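Flagellar hook-associated protein 3 (PDB 5ZIY) serves as a structural protein of the bacterial flagellum, probably forming part of the junction that joins the hook to the filament. Local coordinates at residues D53-Q58 and Q70-E75; S141-T146 and K170-G175; A132-E137 and I177-E182. All blocks are in the same frame, centred on the assembly; numbering follows the deposited sequence.

How the contacts relate
The three contacts run along the elongated helical body, with centre distances of about 16 Å from contact 1 to contact 2, 13 Å from contact 2 to contact 3 and 27 Å from contact 1 to contact 3. Contact 1 pairs helices 8-60 and 67-87 and closes before contact 2 opens. It touches contact 2 where D53 OD1 lies 3.9 Å from K170 CE. Contact 2, between helices 137-155 and 162-204, is nested in the loop closed by contact 3. They share helix 162-204 and meet at P142 CD and E137 O, 3.4 Å apart. A bound zinc ion lies about 12 Å from the side chain of E182 in contact 3.

Contact 1 (D53-Q58 and Q70-E75); sequences DQLTVQ and QAIGVE
I72 pushes its branched side chain against the helix turn that carries L55 and Q58. Its CG2 methyl touches the CB of L55 at 3.7 Å and comes within 3.1 Å of the L55 backbone O, a close approach of a methyl to a carbonyl. The other branch reaches further along the partner helix, where CD1 rests 3.9 Å from Q58 CB and also lies against the L55 carbonyl O. Rotation about chi1 (-62°) sets CG2 anti to the backbone N and CG1 beside it, which spreads both over the facing turn. One turn on, L55 CD1 reaches the CB of E75 at 4.1 Å, the two side chains crossing at about a right angle; E75 offers its aliphatic root here.

The backbones behind these groups are close, with L55 CA and I72 CA 6.3 Å apart. Around them the segment axes run antiparallel, 9.9 Å apart at an angle of 170°, as arms of the hairpin formed by helices 8-60 and 67-87. This antiparallel pair belongs to the flagellin N-terminal helical region. L55 is buried and also packs on I76 and I79 of helix 67-87, while I72 also touches M154 of helix 137-155. On another side of helix 8-60, T56 meets M150, M154 and L162, tying the hairpin to the other helices of the bundle. Beyond the apolar seam, the E75 carboxylate makes a long, weak ion pair with R51.

Q58 is exposed and borders the seam, whereas L55 sits within it. The pairing of the two segments therefore rests on apolar packing, with one methyl set against the L55 carbonyl, and the side-chain polar groups, the Q58 amide and the E75 carboxylate, lie at the margins. Such an interface probably depends on the apolar cover that L55 and I72 give each other.

Contact 2 (S141-T146 and K170-G175); sequences SPVIKT and KQNLDG
N172 meets P142, V143 and T146, and its amide is the centre of the contact. On the packed side, its CB lies 3.8 Å from CG2 of V143, which is buried against L49 and V83. A water here accepts from N172 ND2 at 2.9 Å and donates to V143 O at 2.9 Å, linking the two. The amide nitrogen meets the most neighbours: besides this water, ND2 stands 3.0 Å from T146 OG1 and 3.2 Å from P142 O. With chi1 at -63°, the amide carbon lies beside the backbone N of N172, and the group reaches across to the facing helix.

The looser side is at P142, a partly exposed residue whose CB lies 3.8 Å from N172 OD1. The segment axes approach to 9.4 Å and run roughly antiparallel, inclined at 148°, and the helix of 141-146 is kinked at P142 and V143, whose N atoms lack bonds to the turn before. T146 OG1, hydrogen-bonded to E168, is a second tie between helices 137-155 and 162-204. Between these two segments the contact centres on the N172 side chain, whose semi-buried amide is satisfied at least in part by the bridging water.

Contact 3 (A132-E137 and I177-E182); sequences AFRNGE and INRTTE
E182 spreads its carboxylate between two arginines, R134 from the segment that follows strand 129-133 and R179 from its own helix. OE2 accepts a weak hydrogen bond from R134 NH1 at 3.5 Å (N-H...O angle 147°), part of a salt bridge. The carboxylate and guanidinium planes are steeply inclined, at 74°, and OE2 lies oblique to the R134 group. OE1 makes a long ion pair with R179 NE at 3.7 Å, by charge alone: the oxygen is well out of that guanidinium plane and no N-H points at it.

The two arginines come from opposite directions and lie flat on each other, the guanidinium centres 3.6 Å apart and the planes only 5° from parallel. NH1 of R179 sits over the centre of the R134 group, 3.5 Å from its CZ, and R134 CZ covers the middle of the R179 face in return. The R179 chain folds at chi2 and again at chi3, which brings its flat end over that of R134.

The R134 backbone bonds to I96. Just after it, N135 forms an Asx turn, its OD1 accepting from E137 N at 3.1 Å, ahead of helix 137-155. This surface contact joins the end of the two-stranded antiparallel sheet 120-123/129-133 to helix 162-204. R134, R179 and E182 form a salt-bridge network, in which the E182 carboxylate probably eases the like-charge stacking; D119, which also touches R134, may contribute.

Contact 1 (D53-Q58 and Q70-E75)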
loop_
_atom_site.group_PDB
_atom_site.type_symbol
_atom_site.label_atom_id
_atom_site.label_comp_id
_atom_site.label_asym_id
_atom_site.label_seq_id
_atom_site.Cartn_x
_atom_site.Cartn_y
_atom_site.Cartn_z
ATOM N N ASP A 53 14.416 9.429 -7.702
ATOM C CA ASP A 53 14.427 10.130 -9.005
ATOM C C ASP A 53 15.305 11.400 -8.957
ATOM O O ASP A 53 16.166 11.608 -9.806
ATOM C CB ASP A 53 12.987 10.525 -9.401
ATOM C CG ASP A 53 12.914 11.353 -10.677
ATOM O OD1 ASP A 53 13.112 10.753 -11.749
ATOM O OD2 ASP A 53 12.623 12.595 -10.638
ATOM N N GLN A 54 15.076 12.226 -7.942
ATOM C CA GLN A 54 15.829 13.467 -7.751
ATOM C C GLN A 54 17.353 13.228 -7.651
ATOM O O GLN A 54 18.129 13.870 -8.346
ATOM C CB GLN A 54 15.289 14.219 -6.516
ATOM C CG GLN A 54 13.816 14.729 -6.667
ATOM C CD GLN A 54 13.223 15.371 -5.385
ATOM O OE1 GLN A 54 13.086 14.719 -4.334
ATOM N NE2 GLN A 54 12.832 16.631 -5.491
ATOM N N LEU A 55 17.754 12.287 -6.799
ATOM C CA LEU A 55 19.167 11.914 -6.586
ATOM C C LEU A 55 19.831 11.293 -7.827
ATOM O O LEU A 55 21.055 11.332 -7.975
ATOM C CB LEU A 55 19.260 10.862 -5.460
ATOM C CG LEU A 55 18.922 11.267 -4.029
ATOM C CD1 LEU A 55 18.919 10.022 -3.129
ATOM C CD2 LEU A 55 19.870 12.356 -3.507
ATOM N N THR A 56 19.022 10.641 -8.658
ATOM C CA THR A 56 19.498 10.051 -9.872
ATOM C C THR A 56 19.663 11.116 -10.966
ATOM O O THR A 56 20.537 10.992 -11.800
ATOM C CB THR A 56 18.603 8.890 -10.334
ATOM O OG1 THR A 56 18.507 7.901 -9.282
ATOM C CG2 THR A 56 19.204 8.245 -11.551
ATOM N N VAL A 57 18.829 12.149 -10.949
ATOM C CA VAL A 57 19.029 13.310 -11.801
ATOM C C VAL A 57 20.364 13.991 -11.407
ATOM O O VAL A 57 21.190 14.305 -12.286
ATOM C CB VAL A 57 17.786 14.269 -11.755
ATOM C CG1 VAL A 57 18.090 15.637 -12.364
ATOM C CG2 VAL A 57 16.580 13.630 -12.462
ATOM N N GLN A 58 20.608 14.173 -10.103
ATOM C CA GLN A 58 21.894 14.727 -9.619
ATOM C C GLN A 58 23.046 13.905 -10.179
ATOM O O GLN A 58 23.994 14.453 -10.726
ATOM C CB GLN A 58 21.991 14.732 -8.086
ATOM C CG GLN A 58 21.215 15.840 -7.420
ATOM C CD GLN A 58 21.235 15.778 -5.889
ATOM O OE1 GLN A 58 22.037 15.052 -5.284
ATOM N NE2 GLN A 58 20.367 16.567 -5.265
ATOM N N GLN A 70 29.224 7.998 -5.623
ATOM C CA GLN A 70 29.085 6.962 -4.617
ATOM C C GLN A 70 28.236 7.428 -3.424
ATOM O O GLN A 70 27.407 6.660 -2.945
ATOM C CB GLN A 70 30.466 6.443 -4.154
ATOM N N ALA A 71 28.404 8.674 -2.960
ATOM C CA ALA A 71 27.601 9.142 -1.834
ATOM C C ALA A 71 26.105 9.124 -2.214
ATOM O O ALA A 71 25.275 8.624 -1.457
ATOM C CB ALA A 71 28.045 10.518 -1.367
ATOM N N ILE A 72 25.772 9.621 -3.404
ATOM C CA ILE A 72 24.386 9.563 -3.889
ATOM C C ILE A 72 23.898 8.098 -3.859
ATOM O O ILE A 72 22.795 7.807 -3.378
ATOM C CB ILE A 72 24.246 10.111 -5.324
ATOM C CG1 ILE A 72 24.635 11.596 -5.403
ATOM C CG2 ILE A 72 22.828 9.958 -5.788
ATOM C CD1 ILE A 72 24.628 12.160 -6.832
ATOM N N GLY A 73 24.748 7.197 -4.369
ATOM C CA GLY A 73 24.515 5.742 -4.328
ATOM C C GLY A 73 24.198 5.227 -2.939
ATOM O O GLY A 73 23.289 4.398 -2.768
ATOM N N VAL A 74 24.925 5.727 -1.936
ATOM C CA VAL A 74 24.657 5.372 -0.532
ATOM C C VAL A 74 23.255 5.738 -0.115
ATOM O O VAL A 74 22.528 4.889 0.381
ATOM C CB VAL A 74 25.657 6.028 0.446
ATOM C CG1 VAL A 74 25.119 5.997 1.858
ATOM C CG2 VAL A 74 27.030 5.304 0.364
ATOM N N GLU A 75 22.853 6.987 -0.318
ATOM C CA GLU A 75 21.539 7.429 0.154
ATOM C C GLU A 75 20.411 6.666 -0.539
ATOM O O GLU A 75 19.394 6.370 0.083
ATOM C CB GLU A 75 21.361 8.927 -0.042
ATOM C CG GLU A 75 21.058 9.687 1.245
ATOM C CD GLU A 75 19.614 10.057 1.388
ATOM O OE1 GLU A 75 18.807 9.142 1.679
ATOM O OE2 GLU A 75 19.297 11.273 1.228
#

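Contact 2 (S141-T146 and K170-G175)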
loop_
_atom_site.group_PDB
_atom_site.type_symbol
_atom_site.label_atom_id
_atom_site.label_comp_id
_atom_site.label_asym_id
_atom_site.label_seq_id
_atom_site.Cartn_x
_atom_site.Cartn_y
_atom_site.Cartn_z
ATOM N N SER A 141 7.931 -5.669 -6.363
ATOM C CA SER A 141 9.183 -6.304 -6.757
ATOM C C SER A 141 9.959 -5.448 -7.740
ATOM O O SER A 141 11.163 -5.291 -7.598
ATOM C CB SER A 141 8.985 -7.732 -7.298
ATOM O OG SER A 141 8.670 -8.550 -6.221
ATOM N N PRO A 142 9.279 -4.837 -8.715
ATOM C CA PRO A 142 10.160 -4.098 -9.625
ATOM C C PRO A 142 10.631 -2.761 -9.037
ATOM O O PRO A 142 11.715 -2.285 -9.399
ATOM C CB PRO A 142 9.317 -3.920 -10.930
ATOM C CG PRO A 142 8.103 -4.729 -10.780
ATOM C CD PRO A 142 7.916 -4.987 -9.257
ATOM N N VAL A 143 9.844 -2.175 -8.136
ATOM C CA VAL A 143 10.265 -1.011 -7.410
ATOM C C VAL A 143 11.574 -1.260 -6.726
ATOM O O VAL A 143 12.519 -0.497 -6.893
ATOM C CB VAL A 143 9.240 -0.588 -6.366
ATOM C CG1 VAL A 143 9.809 0.490 -5.471
ATOM C CG2 VAL A 143 8.012 -0.069 -7.073
ATOM N N ILE A 144 11.621 -2.355 -5.969
ATOM C CA ILE A 144 12.786 -2.692 -5.157
ATOM C C ILE A 144 13.975 -3.081 -6.032
ATOM O O ILE A 144 15.090 -2.664 -5.775
ATOM C CB ILE A 144 12.448 -3.817 -4.134
ATOM C CG1 ILE A 144 11.337 -3.352 -3.214
ATOM C CG2 ILE A 144 13.703 -4.274 -3.354
ATOM C CD1 ILE A 144 10.620 -4.475 -2.411
ATOM N N LYS A 145 13.739 -3.880 -7.067
ATOM C CA LYS A 145 14.841 -4.330 -7.937
ATOM C C LYS A 145 15.502 -3.153 -8.611
ATOM O O LYS A 145 16.722 -3.109 -8.684
ATOM C CB LYS A 145 14.356 -5.325 -8.992
ATOM C CG LYS A 145 13.974 -6.658 -8.376
ATOM C CD LYS A 145 13.252 -7.599 -9.331
ATOM C CE LYS A 145 13.095 -9.003 -8.701
ATOM N NZ LYS A 145 12.055 -9.866 -9.361
ATOM N N THR A 146 14.684 -2.205 -9.093
ATOM C CA THR A 146 15.202 -0.992 -9.709
ATOM C C THR A 146 16.033 -0.186 -8.686
ATOM O O THR A 146 17.132 0.225 -8.998
ATOM C CB THR A 146 14.084 -0.128 -10.307
ATOM O OG1 THR A 146 13.376 -0.896 -11.298
ATOM C CG2 THR A 146 14.653 1.158 -10.968
ATOM N N LYS A 170 10.615 5.794 -13.026
ATOM C CA LYS A 170 9.441 6.601 -13.365
ATOM C C LYS A 170 8.212 5.706 -13.609
ATOM O O LYS A 170 7.146 5.974 -13.082
ATOM C CB LYS A 170 9.681 7.512 -14.586
ATOM C CG LYS A 170 10.581 8.726 -14.325
ATOM C CD LYS A 170 10.468 9.772 -15.442
ATOM C CE LYS A 170 11.164 11.105 -15.101
ATOM N NZ LYS A 170 12.509 11.196 -15.720
ATOM N N GLN A 171 8.364 4.658 -14.410
ATOM C CA GLN A 171 7.279 3.679 -14.638
ATOM C C GLN A 171 6.841 2.947 -13.378
ATOM O O GLN A 171 5.654 2.713 -13.178
ATOM C CB GLN A 171 7.688 2.664 -15.695
ATOM C CG GLN A 171 7.774 3.282 -17.084
ATOM C CD GLN A 171 8.317 2.319 -18.110
ATOM O OE1 GLN A 171 8.944 1.316 -17.761
ATOM N NE2 GLN A 171 8.093 2.620 -19.390
ATOM N N ASN A 172 7.785 2.607 -12.511
ATOM C CA ASN A 172 7.430 2.010 -11.221
ATOM C C ASN A 172 6.607 2.958 -10.360
ATOM O O ASN A 172 5.589 2.571 -9.815
ATOM C CB ASN A 172 8.678 1.603 -10.459
ATOM C CG ASN A 172 9.480 0.530 -11.160
ATOM O OD1 ASN A 172 8.957 -0.236 -11.966
ATOM N ND2 ASN A 172 10.770 0.454 -10.819
ATOM N N LEU A 173 7.039 4.214 -10.289
ATOM C CA LEU A 173 6.354 5.244 -9.517
ATOM C C LEU A 173 4.914 5.467 -10.024
ATOM O O LEU A 173 3.982 5.605 -9.215
ATOM C CB LEU A 173 7.145 6.548 -9.596
ATOM C CG LEU A 173 6.619 7.785 -8.889
ATOM C CD1 LEU A 173 6.244 7.440 -7.471
ATOM C CD2 LEU A 173 7.659 8.888 -8.940
ATOM N N ASP A 174 4.733 5.475 -11.344
ATOM C CA ASP A 174 3.387 5.588 -11.930
ATOM C C ASP A 174 2.515 4.411 -11.490
ATOM O O ASP A 174 1.327 4.540 -11.269
ATOM C CB ASP A 174 3.448 5.580 -13.458
ATOM C CG ASP A 174 4.129 6.810 -14.040
ATOM O OD1 ASP A 174 4.235 7.843 -13.337
ATOM O OD2 ASP A 174 4.546 6.740 -15.224
ATOM N N GLY A 175 3.097 3.238 -11.422
ATOM C CA GLY A 175 2.419 2.093 -10.810
ATOM C C GLY A 175 2.011 2.367 -9.357
ATOM O O GLY A 175 0.926 2.013 -8.951
HETATM O O HOH W 1 11.946 1.854 -8.552
#

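Contact 3 (A132-E137 and I177-E182)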
loop_
_atom_site.group_PDB
_atom_site.type_symbol
_atom_site.label_atom_id
_atom_site.label_comp_id
_atom_site.label_asym_id
_atom_site.label_seq_id
_atom_site.Cartn_x
_atom_site.Cartn_y
_atom_site.Cartn_z
ATOM N N ALA A 132 -8.378 -6.617 1.002
ATOM C CA ALA A 132 -7.776 -6.016 2.163
ATOM C C ALA A 132 -6.260 -6.264 2.190
ATOM O O ALA A 132 -5.503 -5.369 2.601
ATOM C CB ALA A 132 -8.395 -6.578 3.420
ATOM N N PHE A 133 -5.831 -7.500 1.849
ATOM C CA PHE A 133 -4.395 -7.861 1.847
ATOM C C PHE A 133 -4.071 -8.477 0.505
ATOM O O PHE A 133 -4.781 -9.371 0.046
ATOM C CB PHE A 133 -4.048 -8.798 2.999
ATOM C CG PHE A 133 -4.455 -8.260 4.326
ATOM C CD1 PHE A 133 -3.582 -7.482 5.054
ATOM C CD2 PHE A 133 -5.707 -8.518 4.840
ATOM C CE1 PHE A 133 -3.938 -6.962 6.263
ATOM C CE2 PHE A 133 -6.086 -7.983 6.099
ATOM C CZ PHE A 133 -5.200 -7.193 6.796
ATOM N N ARG A 134 -3.073 -7.930 -0.178
ATOM C CA ARG A 134 -2.902 -8.257 -1.608
ATOM C C ARG A 134 -1.533 -8.759 -1.865
ATOM O O ARG A 134 -0.620 -8.435 -1.139
ATOM C CB ARG A 134 -3.163 -7.010 -2.474
ATOM C CG ARG A 134 -4.594 -6.604 -2.468
ATOM C CD ARG A 134 -4.854 -5.293 -3.267
ATOM N NE ARG A 134 -4.854 -5.517 -4.704
ATOM C CZ ARG A 134 -5.276 -4.629 -5.605
ATOM N NH1 ARG A 134 -5.698 -3.441 -5.218
ATOM N NH2 ARG A 134 -5.258 -4.926 -6.900
ATOM N N ASN A 135 -1.411 -9.609 -2.869
ATOM C CA ASN A 135 -0.132 -10.049 -3.409
ATOM C C ASN A 135 0.482 -8.851 -4.128
ATOM O O ASN A 135 -0.004 -8.466 -5.148
ATOM C CB ASN A 135 -0.380 -11.214 -4.379
ATOM C CG ASN A 135 0.873 -11.679 -5.117
ATOM O OD1 ASN A 135 1.795 -10.899 -5.379
ATOM N ND2 ASN A 135 0.886 -12.981 -5.499
ATOM N N GLY A 136 1.549 -8.267 -3.570
ATOM C CA GLY A 136 2.129 -7.006 -4.087
ATOM C C GLY A 136 3.343 -7.191 -4.991
ATOM O O GLY A 136 4.054 -6.236 -5.268
ATOM N N GLU A 137 3.610 -8.428 -5.421
ATOM C CA GLU A 137 4.834 -8.701 -6.163
ATOM C C GLU A 137 4.895 -7.845 -7.412
ATOM O O GLU A 137 5.871 -7.167 -7.627
ATOM C CB GLU A 137 4.982 -10.186 -6.548
ATOM C CG GLU A 137 6.125 -10.421 -7.584
ATOM C CD GLU A 137 6.396 -11.891 -7.870
ATOM O OE1 GLU A 137 5.557 -12.738 -7.511
ATOM O OE2 GLU A 137 7.468 -12.196 -8.429
ATOM N N ILE A 177 1.577 5.393 -7.935
ATOM C CA ILE A 177 0.564 6.476 -7.951
ATOM C C ILE A 177 -0.832 5.916 -8.316
ATOM O O ILE A 177 -1.808 6.224 -7.668
ATOM C CB ILE A 177 0.930 7.584 -8.919
ATOM C CG1 ILE A 177 2.208 8.307 -8.455
ATOM C CG2 ILE A 177 -0.258 8.572 -9.117
ATOM C CD1 ILE A 177 2.799 9.282 -9.526
ATOM N N ASN A 178 -0.922 5.126 -9.379
ATOM C CA ASN A 178 -2.206 4.529 -9.750
ATOM C C ASN A 178 -2.770 3.677 -8.611
ATOM O O ASN A 178 -3.984 3.707 -8.356
ATOM C CB ASN A 178 -2.106 3.686 -11.021
ATOM C CG ASN A 178 -1.784 4.521 -12.256
ATOM O OD1 ASN A 178 -2.017 5.721 -12.272
ATOM N ND2 ASN A 178 -1.222 3.883 -13.289
ATOM N N ARG A 179 -1.931 2.914 -7.911
ATOM C CA ARG A 179 -2.487 2.147 -6.771
ATOM C C ARG A 179 -2.980 3.076 -5.648
ATOM O O ARG A 179 -3.997 2.798 -4.980
ATOM C CB ARG A 179 -1.485 1.142 -6.205
ATOM C CG ARG A 179 -2.042 0.271 -5.060
ATOM C CD ARG A 179 -3.189 -0.623 -5.523
ATOM N NE ARG A 179 -2.773 -1.597 -6.532
ATOM C CZ ARG A 179 -2.269 -2.817 -6.288
ATOM N NH1 ARG A 179 -2.103 -3.254 -5.025
ATOM N NH2 ARG A 179 -1.943 -3.623 -7.318
ATOM N N THR A 180 -2.246 4.144 -5.399
ATOM C CA THR A 180 -2.619 5.073 -4.356
ATOM C C THR A 180 -4.005 5.626 -4.681
ATOM O O THR A 180 -4.839 5.764 -3.799
ATOM C CB THR A 180 -1.606 6.215 -4.255
ATOM O OG1 THR A 180 -0.335 5.650 -3.930
ATOM C CG2 THR A 180 -1.993 7.199 -3.173
ATOM N N THR A 181 -4.258 5.877 -5.952
ATOM C CA THR A 181 -5.518 6.422 -6.398
ATOM C C THR A 181 -6.671 5.425 -6.266
ATOM O O THR A 181 -7.761 5.795 -5.797
ATOM C CB THR A 181 -5.396 6.869 -7.839
ATOM O OG1 THR A 181 -4.558 8.028 -7.859
ATOM C CG2 THR A 181 -6.772 7.239 -8.419
ATOM N N GLU A 182 -6.420 4.173 -6.662
ATOM C CA GLU A 182 -7.385 3.102 -6.469
ATOM C C GLU A 182 -7.693 2.941 -4.970
ATOM O O GLU A 182 -8.844 2.792 -4.583
ATOM C CB GLU A 182 -6.887 1.791 -7.094
ATOM C CG GLU A 182 -7.803 0.581 -6.831
ATOM C CD GLU A 182 -7.270 -0.793 -7.360
ATOM O OE1 GLU A 182 -6.143 -0.894 -7.944
ATOM O OE2 GLU A 182 -8.025 -1.789 -7.186
#